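Local coordinates for sensor protein kinase WalK (Staphylococcus aureus, PDB 4YWZ), which is the sensor histidine kinase of the essential two-component system WalKR, with an extracellular receptor domain of the Cache clan that probably perceives an outside signal, at residues Gln93-Leu98 with Ile131-Ile136. The protein carries 1 engineered substitution. Numbering follows the deposited sequence.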
loop_
_atom_site.group_PDB
_atom_site.type_symbol
_atom_site.label_atom_id
_atom_site.label_comp_id
_atom_site.label_asym_id
_atom_site.label_seq_id
_atom_site.Cartn_x
_atom_site.Cartn_y
_atom_site.Cartn_z
ATOM N N GLN A 93 -15.577 9.336 20.569
ATOM C CA GLN A 93 -15.959 10.456 21.478
ATOM C C GLN A 93 -14.856 11.500 21.522
ATOM O O GLN A 93 -15.187 12.712 21.490
ATOM C CB GLN A 93 -16.285 9.929 22.879
ATOM C CG GLN A 93 -17.507 9.032 22.963
ATOM C CD GLN A 93 -17.733 8.113 24.234
ATOM O OE1 GLN A 93 -16.831 7.694 24.909
ATOM N NE2 GLN A 93 -18.962 7.739 24.432
ATOM N N LYS A 94 -13.594 11.041 21.622
ATOM C CA LYS A 94 -12.454 11.925 21.680
ATOM C C LYS A 94 -12.404 12.801 20.388
ATOM O O LYS A 94 -12.270 14.016 20.395
ATOM C CB LYS A 94 -11.179 11.269 22.039
ATOM C CG LYS A 94 -10.001 12.163 22.114
ATOM C CD LYS A 94 -8.748 11.379 22.513
ATOM C CE LYS A 94 -7.629 12.323 22.802
ATOM N NZ LYS A 94 -6.286 11.723 22.673
ATOM N N ALA A 95 -12.504 12.171 19.231
ATOM C CA ALA A 95 -12.495 12.955 17.963
ATOM C C ALA A 95 -13.622 13.940 17.849
ATOM O O ALA A 95 -13.442 15.067 17.403
ATOM C CB ALA A 95 -12.568 11.965 16.796
ATOM N N LEU A 96 -14.808 13.509 18.224
ATOM C CA LEU A 96 -16.004 14.365 18.167
ATOM C C LEU A 96 -15.818 15.587 19.091
ATOM O O LEU A 96 -16.251 16.719 18.725
ATOM C CB LEU A 96 -17.212 13.590 18.562
ATOM C CG LEU A 96 -17.794 12.572 17.592
ATOM C CD1 LEU A 96 -18.888 11.809 18.264
ATOM C CD2 LEU A 96 -18.280 13.111 16.219
ATOM N N SER A 97 -15.309 15.339 20.275
ATOM C CA SER A 97 -15.129 16.473 21.293
ATOM C C SER A 97 -14.062 17.414 21.040
ATOM O O SER A 97 -14.175 18.586 21.369
ATOM C CB SER A 97 -14.867 15.941 22.721
ATOM O OG SER A 97 -15.977 15.159 23.096
ATOM N N LEU A 98 -12.939 16.911 20.613
ATOM C CA LEU A 98 -11.731 17.688 20.349
ATOM C C LEU A 98 -11.700 18.237 18.960
ATOM O O LEU A 98 -10.950 19.204 18.698
ATOM C CB LEU A 98 -10.474 16.911 20.629
ATOM C CG LEU A 98 -10.220 16.375 22.063
ATOM C CD1 LEU A 98 -8.931 15.631 22.170
ATOM C CD2 LEU A 98 -10.232 17.565 23.009
ATOM N N ILE A 131 -19.519 17.751 12.595
ATOM C CA ILE A 131 -20.802 17.161 12.330
ATOM C C ILE A 131 -20.903 15.645 12.505
ATOM O O ILE A 131 -22.004 14.999 12.401
ATOM C CB ILE A 131 -21.307 17.465 10.909
ATOM C CG1 ILE A 131 -20.353 16.933 9.823
ATOM C CG2 ILE A 131 -21.515 18.925 10.711
ATOM C CD1 ILE A 131 -21.057 16.454 8.560
ATOM N N GLY A 132 -19.714 15.057 12.685
ATOM C CA GLY A 132 -19.639 13.540 12.688
ATOM C C GLY A 132 -18.218 13.137 12.607
ATOM O O GLY A 132 -17.331 13.974 12.747
ATOM N N ASN A 133 -17.984 11.830 12.526
ATOM C CA ASN A 133 -16.685 11.275 12.558
ATOM C C ASN A 133 -16.614 10.100 11.589
ATOM O O ASN A 133 -17.577 9.327 11.488
ATOM C CB ASN A 133 -16.329 10.774 13.970
ATOM C CG ASN A 133 -14.987 10.106 14.039
ATOM O OD1 ASN A 133 -13.959 10.751 13.996
ATOM N ND2 ASN A 133 -15.017 8.739 14.102
ATOM N N ILE A 134 -15.481 10.045 10.896
ATOM C CA ILE A 134 -15.189 8.916 10.002
ATOM C C ILE A 134 -14.303 7.980 10.837
ATOM O O ILE A 134 -13.210 8.372 11.309
ATOM C CB ILE A 134 -14.388 9.409 8.746
ATOM C CG1 ILE A 134 -15.305 10.260 7.860
ATOM C CG2 ILE A 134 -13.748 8.201 8.013
ATOM C CD1 ILE A 134 -14.518 11.089 6.832
ATOM N N TYR A 135 -14.737 6.735 11.050
ATOM C CA TYR A 135 -14.015 5.698 11.739
ATOM C C TYR A 135 -13.570 4.657 10.688
ATOM O O TYR A 135 -14.388 4.210 9.910
ATOM C CB TYR A 135 -15.009 5.020 12.692
ATOM C CG TYR A 135 -14.583 3.689 13.306
ATOM C CD1 TYR A 135 -14.928 2.529 12.684
ATOM C CD2 TYR A 135 -13.931 3.625 14.527
ATOM C CE1 TYR A 135 -14.605 1.287 13.245
ATOM C CE2 TYR A 135 -13.650 2.422 15.123
ATOM C CZ TYR A 135 -13.956 1.238 14.422
ATOM O OH TYR A 135 -13.626 -0.020 14.929
ATOM N N ILE A 136 -12.308 4.340 10.688
ATOM C CA ILE A 136 -11.715 3.433 9.705
ATOM C C ILE A 136 -10.979 2.337 10.450
ATOM O O ILE A 136 -10.175 2.578 11.328
ATOM C CB ILE A 136 -10.773 4.149 8.783
ATOM C CG1 ILE A 136 -11.498 5.205 8.001
ATOM C CG2 ILE A 136 -10.074 3.161 7.843
ATOM C CD1 ILE A 136 -10.586 6.054 7.166
#
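Ala95 and Leu96, neighbours on helix 90-98, rest on Gly132 and Asn133 of the central strand 129-138, a small worked example of how a short helix settles on a sheet through few side chains. The apolar share falls to Leu96. Its CD2 branch lies over the flat face of the Gly132-Asn133 peptide, 3.6 Å from Gly132 C, and also touches Asn133 CB at 3.8 Å. CG of Leu96 stands anti to its own carbonyl carbon (chi1 -74°), which carries the branch down to the strand although the bond from CA to CB points across the strand and not at it.

The second kind of contact sets a methyl against an amide. Ala95 CB points at the strand and meets Asn133 OD1 at 3.4 Å, a van der Waals touch. In Asn133, CG anti to the backbone N (chi1 177°) turns the amide to the side of Ala95, with OD1 near its methyl; the amide nitrogen ND2 is hydrogen-bonded to Asn121 OD1 on strand 114-126, a tie that helps fix the amide's rotation.

The segment axes run roughly antiparallel, at 141°, and approach to 8.2 Å. Strand 129-138 lies between strands 59-66 and 114-126 in the antiparallel sheet of this Cache-type domain; Ile134 and Ile136 pack against the long helix 7-37, so this part of the strand has helix 90-98 on one face and helix 7-37 on the other.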